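PDB 6HB0: ABC transporter periplasmic-binding protein YtfQ from Mycobacterium smegmatis, which probably binds a carbohydrate as the solute-receptor component of an ABC transporter, apparently one for L-arabinofuranose. Local coordinates for residues 249-255 against 295-301; 210-216 against 237-243; 33-37 against 262-266; 128-132 against 291-295. One frame throughout, in Å; residues are numbered along the deposited sequence.

Contact 1 (249-255 against 295-301). With ZN (zinc ion), chain G.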
# COMPACT_ATOMS: atom_id res chain seq x y z
N MET A 249 -6.87 5.13 12.32
CA MET A 249 -8.29 4.85 12.52
C MET A 249 -8.80 5.33 13.87
O MET A 249 -9.95 5.71 13.98
CB MET A 249 -8.56 3.36 12.36
CG MET A 249 -8.17 2.81 11.01
SD MET A 249 -9.59 2.96 9.96
CE MET A 249 -10.61 1.70 10.75
N GLN A 250 -7.96 5.29 14.90
CA GLN A 250 -8.36 5.79 16.20
C GLN A 250 -8.59 7.30 16.16
O GLN A 250 -9.60 7.82 16.67
CB GLN A 250 -7.35 5.42 17.30
CG GLN A 250 -7.80 5.85 18.70
CD GLN A 250 -9.09 5.15 19.11
OE1 GLN A 250 -9.17 3.93 19.12
NE2 GLN A 250 -10.11 5.93 19.35
N ALA A 251 -7.67 8.02 15.54
CA ALA A 251 -7.86 9.47 15.30
C ALA A 251 -9.13 9.80 14.54
O ALA A 251 -9.86 10.72 14.87
CB ALA A 251 -6.65 10.04 14.57
N LEU A 252 -9.41 9.01 13.53
CA LEU A 252 -10.59 9.17 12.73
C LEU A 252 -11.86 8.90 13.54
O LEU A 252 -12.82 9.65 13.47
CB LEU A 252 -10.47 8.24 11.52
CG LEU A 252 -11.53 8.14 10.49
CD1 LEU A 252 -11.80 9.50 9.93
CD2 LEU A 252 -11.12 7.16 9.42
N ALA A 253 -11.84 7.82 14.31
CA ALA A 253 -12.95 7.51 15.20
C ALA A 253 -13.16 8.63 16.24
O ALA A 253 -14.29 8.97 16.52
CB ALA A 253 -12.72 6.17 15.87
N ASP A 254 -12.08 9.21 16.75
CA ASP A 254 -12.15 10.37 17.64
C ASP A 254 -12.55 11.70 16.95
O ASP A 254 -12.61 12.71 17.62
CB ASP A 254 -10.82 10.58 18.37
CG ASP A 254 -10.44 9.42 19.30
OD1 ASP A 254 -11.29 8.55 19.59
OD2 ASP A 254 -9.27 9.38 19.73
N GLY A 255 -12.77 11.69 15.63
CA GLY A 255 -13.09 12.92 14.88
C GLY A 255 -11.91 13.87 14.64
O GLY A 255 -12.11 14.95 14.20
N PHE A 295 -12.27 4.89 5.11
CA PHE A 295 -13.12 5.12 6.25
C PHE A 295 -13.33 6.59 6.48
O PHE A 295 -12.38 7.38 6.43
CB PHE A 295 -12.44 4.56 7.49
CG PHE A 295 -12.20 3.10 7.43
CD1 PHE A 295 -13.23 2.22 7.75
CD2 PHE A 295 -10.98 2.58 7.00
CE1 PHE A 295 -13.03 0.86 7.68
CE2 PHE A 295 -10.78 1.21 6.93
CZ PHE A 295 -11.81 0.35 7.28
N ASP A 296 -14.57 6.96 6.71
CA ASP A 296 -14.87 8.21 7.39
C ASP A 296 -15.01 7.92 8.88
O ASP A 296 -14.76 6.79 9.31
CB ASP A 296 -16.11 8.89 6.77
CG ASP A 296 -17.37 8.03 6.84
OD1 ASP A 296 -17.43 7.00 7.56
OD2 ASP A 296 -18.32 8.45 6.15
N GLN A 297 -15.41 8.92 9.67
CA GLN A 297 -15.44 8.77 11.14
C GLN A 297 -16.43 7.70 11.58
O GLN A 297 -16.11 6.87 12.44
CB GLN A 297 -15.79 10.08 11.86
CG GLN A 297 -16.14 9.87 13.35
CD GLN A 297 -16.60 11.14 14.07
OE1 GLN A 297 -17.43 11.88 13.56
NE2 GLN A 297 -16.07 11.38 15.27
N ALA A 298 -17.64 7.73 11.01
CA ALA A 298 -18.67 6.76 11.39
C ALA A 298 -18.20 5.35 11.08
O ALA A 298 -18.31 4.48 11.93
CB ALA A 298 -19.96 7.03 10.70
N GLN A 299 -17.61 5.14 9.90
CA GLN A 299 -17.15 3.82 9.52
C GLN A 299 -15.99 3.37 10.45
O GLN A 299 -15.92 2.20 10.85
CB GLN A 299 -16.70 3.75 8.09
CG GLN A 299 -17.72 3.92 6.97
CD GLN A 299 -17.00 4.08 5.57
OE1 GLN A 299 -16.34 5.12 5.27
NE2 GLN A 299 -17.12 3.04 4.70
N ALA A 300 -15.08 4.27 10.81
CA ALA A 300 -13.96 3.87 11.67
C ALA A 300 -14.45 3.48 13.07
O ALA A 300 -13.89 2.60 13.72
CB ALA A 300 -12.95 4.99 11.79
N LYS A 301 -15.45 4.20 13.56
CA LYS A 301 -16.02 3.99 14.90
C LYS A 301 -16.66 2.61 14.99
O LYS A 301 -16.56 1.95 16.02
CB LYS A 301 -17.02 5.09 15.22
CG LYS A 301 -17.28 5.32 16.69
CD LYS A 301 -18.24 6.49 16.86
CE LYS A 301 -17.49 7.82 16.86
NZ LYS A 301 -18.36 8.95 16.43
ZN ZN G . -19.88 7.28 5.50
O HOH W 1 -20.79 8.62 7.35

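Contact 2 (210-216 against 237-243)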
# COMPACT_ATOMS: atom_id res chain seq x y z
N VAL A 210 -7.59 22.08 4.77
CA VAL A 210 -7.40 20.65 4.74
C VAL A 210 -5.93 20.33 4.72
O VAL A 210 -5.19 21.01 4.03
CB VAL A 210 -7.99 20.05 3.46
CG1 VAL A 210 -7.76 18.53 3.45
CG2 VAL A 210 -9.47 20.35 3.34
N VAL A 211 -5.53 19.32 5.50
CA VAL A 211 -4.24 18.68 5.30
C VAL A 211 -4.38 17.31 4.66
O VAL A 211 -5.22 16.51 5.04
CB VAL A 211 -3.25 18.76 6.50
CG1 VAL A 211 -3.83 19.43 7.71
CG2 VAL A 211 -2.36 17.51 6.69
N PHE A 212 -3.61 17.08 3.60
CA PHE A 212 -3.47 15.78 3.03
C PHE A 212 -2.13 15.22 3.51
O PHE A 212 -1.07 15.76 3.21
CB PHE A 212 -3.52 15.82 1.53
CG PHE A 212 -3.12 14.52 0.88
CD1 PHE A 212 -3.66 13.33 1.32
CD2 PHE A 212 -2.19 14.49 -0.13
CE1 PHE A 212 -3.30 12.12 0.73
CE2 PHE A 212 -1.83 13.29 -0.72
CZ PHE A 212 -2.39 12.10 -0.28
N ALA A 213 -2.21 14.19 4.31
CA ALA A 213 -1.03 13.52 4.88
C ALA A 213 -0.82 12.22 4.12
O ALA A 213 -1.69 11.36 4.10
CB ALA A 213 -1.27 13.22 6.32
N GLN A 214 0.32 12.08 3.49
CA GLN A 214 0.59 10.92 2.67
C GLN A 214 0.84 9.64 3.49
O GLN A 214 0.98 8.60 2.88
CB GLN A 214 1.78 11.15 1.75
CG GLN A 214 1.50 12.09 0.65
CD GLN A 214 2.68 12.23 -0.27
OE1 GLN A 214 3.70 11.56 -0.09
NE2 GLN A 214 2.56 13.12 -1.27
N ASN A 215 0.90 9.72 4.81
CA ASN A 215 0.75 8.53 5.65
C ASN A 215 0.15 8.90 7.00
O ASN A 215 -0.01 10.08 7.33
CB ASN A 215 2.06 7.70 5.79
CG ASN A 215 3.01 8.22 6.83
OD1 ASN A 215 2.98 9.41 7.18
ND2 ASN A 215 3.88 7.33 7.32
N ASP A 216 -0.17 7.87 7.79
CA ASP A 216 -0.83 8.06 9.07
C ASP A 216 0.07 8.81 10.05
O ASP A 216 -0.40 9.69 10.73
CB ASP A 216 -1.32 6.72 9.69
CG ASP A 216 -0.18 5.76 10.11
OD1 ASP A 216 0.89 5.75 9.44
OD2 ASP A 216 -0.36 4.98 11.08
N ILE A 237 -9.50 22.39 10.88
CA ILE A 237 -8.66 21.94 9.78
C ILE A 237 -8.93 20.45 9.67
O ILE A 237 -8.72 19.68 10.62
CB ILE A 237 -7.16 22.17 10.05
CG1 ILE A 237 -6.87 23.68 10.17
CG2 ILE A 237 -6.34 21.57 8.92
CD1 ILE A 237 -5.43 24.06 10.49
N LYS A 238 -9.42 20.05 8.51
CA LYS A 238 -9.73 18.67 8.22
C LYS A 238 -8.45 17.95 7.78
O LYS A 238 -7.53 18.55 7.24
CB LYS A 238 -10.78 18.63 7.15
CG LYS A 238 -12.11 19.20 7.63
CD LYS A 238 -13.27 18.80 6.72
CE LYS A 238 -14.63 19.28 7.22
NZ LYS A 238 -14.66 19.78 8.63
N ILE A 239 -8.40 16.65 8.04
CA ILE A 239 -7.23 15.84 7.73
C ILE A 239 -7.69 14.62 6.94
O ILE A 239 -8.62 13.87 7.37
CB ILE A 239 -6.54 15.38 9.00
CG1 ILE A 239 -6.01 16.58 9.77
CG2 ILE A 239 -5.40 14.44 8.65
CD1 ILE A 239 -5.43 16.24 11.10
N VAL A 240 -7.12 14.47 5.76
CA VAL A 240 -7.34 13.27 4.96
C VAL A 240 -5.97 12.58 4.85
O VAL A 240 -4.96 13.26 4.58
CB VAL A 240 -7.99 13.55 3.61
CG1 VAL A 240 -7.24 14.61 2.81
CG2 VAL A 240 -8.11 12.29 2.76
N ALA A 241 -5.92 11.28 5.14
CA ALA A 241 -4.62 10.55 5.21
C ALA A 241 -4.65 9.24 4.50
O ALA A 241 -5.70 8.68 4.25
CB ALA A 241 -4.18 10.38 6.63
N VAL A 242 -3.48 8.73 4.15
CA VAL A 242 -3.33 7.38 3.67
C VAL A 242 -2.85 6.48 4.79
O VAL A 242 -2.05 6.88 5.61
CB VAL A 242 -2.33 7.36 2.51
CG1 VAL A 242 -2.21 5.97 1.93
CG2 VAL A 242 -2.74 8.38 1.44
N ASP A 243 -3.35 5.24 4.80
CA ASP A 243 -2.95 4.11 5.70
C ASP A 243 -4.02 3.90 6.80
O ASP A 243 -4.18 4.70 7.72
CB ASP A 243 -1.60 4.27 6.41
CG ASP A 243 -0.40 4.32 5.49
OD1 ASP A 243 -0.41 3.80 4.37
OD2 ASP A 243 0.59 4.87 5.97

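Contact 3 (33-37 against 262-266). With ZN (zinc ion), chain F.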
# COMPACT_ATOMS: atom_id res chain seq x y z
N TRP A 33 7.20 -0.65 1.15
CA TRP A 33 6.10 0.28 1.42
C TRP A 33 4.70 -0.32 1.61
O TRP A 33 3.95 0.08 2.51
CB TRP A 33 6.06 1.28 0.26
CG TRP A 33 7.35 2.09 0.11
CD1 TRP A 33 8.20 2.12 -0.98
CD2 TRP A 33 7.89 3.00 1.08
NE1 TRP A 33 9.25 3.01 -0.73
CE2 TRP A 33 9.08 3.56 0.51
CE3 TRP A 33 7.48 3.40 2.36
CZ2 TRP A 33 9.87 4.50 1.21
CZ3 TRP A 33 8.29 4.34 3.06
CH2 TRP A 33 9.47 4.88 2.47
N ARG A 34 4.32 -1.22 0.71
CA ARG A 34 2.99 -1.88 0.76
C ARG A 34 3.23 -3.31 0.32
O ARG A 34 2.91 -3.72 -0.78
CB ARG A 34 2.00 -1.14 -0.17
CG ARG A 34 0.53 -1.30 0.16
CD ARG A 34 0.14 -0.66 1.46
NE ARG A 34 -0.50 0.66 1.36
CZ ARG A 34 -0.53 1.52 2.38
NH1 ARG A 34 -1.15 2.67 2.27
NH2 ARG A 34 0.05 1.21 3.53
N THR A 35 3.85 -4.07 1.22
CA THR A 35 4.39 -5.38 0.93
C THR A 35 3.58 -6.44 1.68
O THR A 35 3.24 -6.28 2.87
CB THR A 35 5.87 -5.43 1.36
OG1 THR A 35 6.58 -4.39 0.67
CG2 THR A 35 6.49 -6.79 1.03
N ALA A 36 3.22 -7.51 0.97
CA ALA A 36 2.57 -8.63 1.62
C ALA A 36 3.59 -9.21 2.63
O ALA A 36 4.79 -9.30 2.38
CB ALA A 36 2.17 -9.68 0.61
N ASN A 37 3.09 -9.53 3.80
CA ASN A 37 3.90 -9.95 4.92
C ASN A 37 3.93 -11.47 4.88
O ASN A 37 3.10 -12.11 4.21
CB ASN A 37 3.23 -9.43 6.14
CG ASN A 37 1.87 -10.07 6.37
OD1 ASN A 37 1.84 -11.22 6.75
ND2 ASN A 37 0.78 -9.37 6.11
N GLU A 262 -6.67 3.56 1.79
CA GLU A 262 -5.53 2.64 1.67
C GLU A 262 -5.77 1.76 0.51
O GLU A 262 -6.90 1.35 0.29
CB GLU A 262 -5.36 1.79 2.92
CG GLU A 262 -4.13 0.90 2.83
CD GLU A 262 -3.91 0.01 4.04
OE1 GLU A 262 -4.03 0.54 5.15
OE2 GLU A 262 -3.56 -1.20 3.87
N CYS A 263 -4.72 1.50 -0.27
CA CYS A 263 -4.72 0.46 -1.26
C CYS A 263 -3.94 -0.68 -0.60
O CYS A 263 -2.77 -0.51 -0.24
CB CYS A 263 -4.02 0.87 -2.55
SG CYS A 263 -4.10 -0.38 -3.85
N ASN A 264 -4.56 -1.82 -0.44
CA ASN A 264 -3.91 -2.94 0.23
C ASN A 264 -2.74 -3.54 -0.57
O ASN A 264 -2.68 -3.51 -1.78
CB ASN A 264 -4.87 -4.11 0.47
CG ASN A 264 -5.92 -3.84 1.50
OD1 ASN A 264 -6.94 -4.51 1.48
ND2 ASN A 264 -5.68 -2.95 2.43
N PRO A 265 -1.78 -4.12 0.15
CA PRO A 265 -0.91 -5.06 -0.53
C PRO A 265 -1.67 -6.34 -0.90
O PRO A 265 -2.87 -6.54 -0.56
CB PRO A 265 0.15 -5.37 0.51
CG PRO A 265 -0.59 -5.29 1.78
CD PRO A 265 -1.61 -4.17 1.60
N LEU A 266 -0.97 -7.20 -1.60
CA LEU A 266 -1.42 -8.55 -1.85
C LEU A 266 -1.90 -9.14 -0.53
O LEU A 266 -1.25 -8.97 0.49
CB LEU A 266 -0.20 -9.33 -2.33
CG LEU A 266 -0.28 -10.82 -2.44
CD1 LEU A 266 0.78 -11.17 -3.45
CD2 LEU A 266 0.02 -11.54 -1.15
ZN ZN F . -6.20 -0.05 -4.63
O HOH W 2 -6.63 -1.54 -5.93

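Contact 4 (128-132 against 291-295). With ZN (zinc ion), chain F.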
# COMPACT_ATOMS: atom_id res chain seq x y z
N GLU A 128 -3.38 5.69 -7.19
CA GLU A 128 -4.79 5.51 -6.84
C GLU A 128 -5.08 5.98 -5.42
O GLU A 128 -6.10 6.61 -5.18
CB GLU A 128 -5.18 4.05 -7.07
CG GLU A 128 -6.56 3.65 -6.60
CD GLU A 128 -6.46 2.51 -5.59
OE1 GLU A 128 -6.47 2.80 -4.36
OE2 GLU A 128 -6.25 1.34 -6.03
N GLU A 129 -4.21 5.69 -4.45
CA GLU A 129 -4.39 6.20 -3.09
C GLU A 129 -4.50 7.72 -3.03
O GLU A 129 -5.42 8.25 -2.43
CB GLU A 129 -3.25 5.77 -2.12
CG GLU A 129 -3.29 4.26 -1.79
CD GLU A 129 -2.12 3.82 -0.89
OE1 GLU A 129 -0.98 4.32 -1.12
OE2 GLU A 129 -2.37 2.96 0.02
N GLY A 130 -3.53 8.39 -3.65
CA GLY A 130 -3.56 9.84 -3.68
C GLY A 130 -4.80 10.32 -4.39
O GLY A 130 -5.43 11.22 -3.94
N ARG A 131 -5.15 9.70 -5.49
CA ARG A 131 -6.31 10.12 -6.24
C ARG A 131 -7.56 10.03 -5.42
O ARG A 131 -8.43 10.92 -5.49
CB ARG A 131 -6.49 9.29 -7.51
CG ARG A 131 -7.63 9.77 -8.40
CD ARG A 131 -7.47 9.22 -9.78
NE ARG A 131 -8.58 9.57 -10.63
CZ ARG A 131 -8.69 9.17 -11.91
NH1 ARG A 131 -7.76 8.40 -12.49
NH2 ARG A 131 -9.76 9.54 -12.60
N ARG A 132 -7.72 8.94 -4.69
CA ARG A 132 -8.95 8.79 -3.87
C ARG A 132 -8.97 9.84 -2.75
O ARG A 132 -10.04 10.35 -2.37
CB ARG A 132 -9.07 7.35 -3.33
CG ARG A 132 -9.26 6.32 -4.46
CD ARG A 132 -8.83 4.91 -4.09
NE ARG A 132 -9.50 4.55 -2.89
CZ ARG A 132 -9.02 3.77 -1.92
NH1 ARG A 132 -7.87 3.10 -1.98
NH2 ARG A 132 -9.78 3.64 -0.85
N PRO A 291 -7.33 -5.27 -3.13
CA PRO A 291 -8.43 -4.54 -2.55
C PRO A 291 -8.09 -3.20 -1.90
O PRO A 291 -6.94 -2.94 -1.55
CB PRO A 291 -8.98 -5.51 -1.47
CG PRO A 291 -8.08 -6.66 -1.45
CD PRO A 291 -6.92 -6.43 -2.33
N ASP A 292 -9.12 -2.40 -1.68
CA ASP A 292 -9.02 -1.11 -1.07
C ASP A 292 -9.77 -1.01 0.23
O ASP A 292 -10.70 -1.77 0.49
CB ASP A 292 -9.59 -0.07 -2.05
CG ASP A 292 -8.74 0.09 -3.30
OD1 ASP A 292 -7.50 -0.13 -3.21
OD2 ASP A 292 -9.30 0.49 -4.35
N GLU A 293 -9.37 -0.03 1.05
CA GLU A 293 -10.07 0.36 2.25
C GLU A 293 -10.27 1.86 2.23
O GLU A 293 -9.46 2.62 1.64
CB GLU A 293 -9.30 0.00 3.51
CG GLU A 293 -9.04 -1.49 3.65
CD GLU A 293 -8.23 -1.89 4.88
OE1 GLU A 293 -8.54 -1.42 5.98
OE2 GLU A 293 -7.34 -2.75 4.76
N ALA A 294 -11.34 2.32 2.87
CA ALA A 294 -11.59 3.76 3.05
C ALA A 294 -12.50 3.90 4.26
O ALA A 294 -13.40 3.11 4.43
CB ALA A 294 -12.26 4.35 1.86
N PHE A 295 -12.27 4.89 5.11
CA PHE A 295 -13.12 5.12 6.25
C PHE A 295 -13.33 6.59 6.48
O PHE A 295 -12.38 7.38 6.43
CB PHE A 295 -12.44 4.56 7.49
CG PHE A 295 -12.20 3.10 7.43
CD1 PHE A 295 -13.23 2.22 7.75
CD2 PHE A 295 -10.98 2.58 7.00
CE1 PHE A 295 -13.03 0.86 7.68
CE2 PHE A 295 -10.78 1.21 6.93
CZ PHE A 295 -11.81 0.35 7.28
ZN ZN F . -6.20 -0.05 -4.63
O HOH W 2 -6.63 -1.54 -5.93

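Contact 1 (249-255 against 295-301)
A Met-aromatic contact between Met249 and Phe295 opens the seam where helix 246-253 packs against the first turns of helix 297-319, the two short axes 8.1 Å apart and inclined at 118°. In one of its two modelled conformers, Met249 folds back at chi2 and chi3 (-90° and -70°), which brings CE over the centre of the Phe295 ring, 3.7 Å from the centroid, with SD above the same face nearer CD2. A flexible thioether suits this, since its sulfur and methyl can both lie on one aromatic face. Leu252 sends CD2 to Phe295 CB at 3.5 Å, the two side chains meeting almost at a right angle, while its CG rests 3.7 Å from Ala300 CB. Alanine's single methyl is short enough for the helices to close here, and Ala253 approaches from the other helix. Farther along, Gln297, also modelled in two conformers, runs an extended chain to the end of helix 246-253 and gives NE2 to Ala253 O at 3.2 Å, from above the carbonyl plane; Lys301 CE brushes the same oxygen. Gly255, with positive phi, closes that helix in a Schellman motif. Asp296 also binds a zinc ion through OD2, while its OD1 accepts from Gln299 N (3.0 Å) and Gln299 OE1 accepts from Asp296 N (2.9 Å), the reciprocal pair that defines a capping box at a helix N terminus.

Contact 2 (210-216 against 237-243)
Val210 begins the pairing with Lys238, its CG1 4.0 Å from Val240 CG1 on the sheet face that carries Phe212. Val211 N donates to Lys238 O (2.8 Å) and Val211 O accepts from Val240 N (2.9 Å), the ladder of a parallel pair. On the opposite face Val211 CG1 nearly eclipses the backbone N (chi1 3°), a strained torsion that lays this methyl 3.5 Å from Ile237 CG2. Branched residues fit such a buried strand because they fill the space beside the backbone. Phe212 turns the edge of its ring to the neighbouring strand, with CE1 3.8 Å from Val242 CG2, and stacks with Phe169 of helix 160-173. Ala213 continues the ladder, its N bonded to Val240 O (2.9 Å) and its O to Val242 N (3.2 Å), while its small methyl meets that of Ala241. Beyond the strand, Gln214 has its amide held by Gly155 and Gln152. Asn215 caps helix 216-228 through OD1 to Met218 N, and Phe189 O takes its ND2. Asp216, a zinc ligand with Asp217, brings OD1 within 3.6 Å of Asp243 OD2, the carboxylates 75° apart. This like-charge approach is probably eased by the metal, by Thr245 on Asp216 and by Arg34, salt-bridged to Asp243. Strand 210-213, helix 216-228 and strand 238-242 form a beta-alpha-beta unit, the repeating element of the alpha/beta lobes of periplasmic binding proteins.

Contact 3 (33-37 against 262-266)
Arg34 and Pro265 come within 5.2 Å of each other at their CA atoms, and Ala36 and Leu266 within 5.3 Å, where the loop 33-37 passes alongside the end of strand 259-263 and the loop that follows it. The bent chain of Arg34 (chi2 67°, chi3 100°) wraps over the strand end, and its guanidinium lies across Glu262, NH1 3.5 Å from Glu262 CG, with the carboxylate plane only 22° from its own. Glu262 OE2 is too far for a salt bridge and accepts instead from Asn264 ND2 (3.1 Å), while OE1 takes Ala244 N; Arg34 NH1 is claimed by Asp243 and Glu129. A long cation can thus bind acids beyond the loop and still cover a neighbour. Pro265, rigid and lacking an N-H, sets CB 3.5 Å from Arg34 O. Ala36 CB presses on Leu266 CD2 at 3.3 Å, a tight contact that a bare methyl allows. Cys263 turns its sulfur to a zinc ion, SG 2.3 Å away. Between strand 21-26 and helix 38-48 of one lobe, the loop 33-37 reaches the end of strand 259-263 in the other lobe, just where the chain crosses back toward helix 269-279, with helix 126-140 lying beside Arg34.

Contact 4 (128-132 against 291-295)
Glu128 and Asp292 meet through a zinc ion, the first shell of a metal site joining helix 126-140 to the edge strand 292-295. Glu128 OE2 binds the metal at 2.0 Å and Asp292 OD1 at 1.9 Å; Cys263 SG and a water 2.0 Å from the zinc bring the ligands to four. The two acids come from opposite directions with carboxylate planes 73° apart, and a shared cation suits oxygens brought this close. Each gives the metal one close oxygen, and for Glu128 the other is used in the second shell. Arg132, one helical turn on, donates NH1 to Glu128 OE1 at 2.8 Å, an almost straight salt bridge (163°) on the anti side of the carboxylate. An arginine is apt here because its several N-H groups can hold an acid and a strand together. Its guanidinium also lies over Asp292, the two flat groups stacked 22° apart. That pairing, Arg132 NH1 to Asp292 OD2 3.8 Å, is long and purely electrostatic, since no N-H points at the oxygen. Glu128, Arg132 and Asp292 thereby form a salt-bridge network in which the positive charge of Arg132 probably offsets part of the acidic crowding round the metal. Farther out, Arg132 NH1 also bonds to Glu262 O on strand 259-263, and Asp125 OD1 receives Glu128 N near the start of the helix. A bend in the arginine chain at chi3 helps carry NH2 to the strand backbone, where it donates to Glu293 O at 2.7 Å from above the carbonyl plane, with Ala294 CB 3.7 Å from the same NH2 at the guanidinium edge.

Contacts 3 and 4 share one zinc ion, since Cys263 of the former completes the metal shell of the latter; their centres lie about 12 Å apart. Arg34 ties three contacts together: NH1 lies 2.5 Å from Asp243 OD1 of contact 2 and 2.6 Å from Glu129 OE2 of contact 4, and Glu129 also meets Cys263 N. Contacts 2, 3 and 4 all reach the same mixed sheet, whose strand ends near Arg34 face the other lobe, as at the ligand cleft of periplasmic binding proteins. Contact 1 touches contact 4 and shares Phe295 with it, continuing strand 292-295 into the final helix; its centre is about 21 Å from that of contact 3.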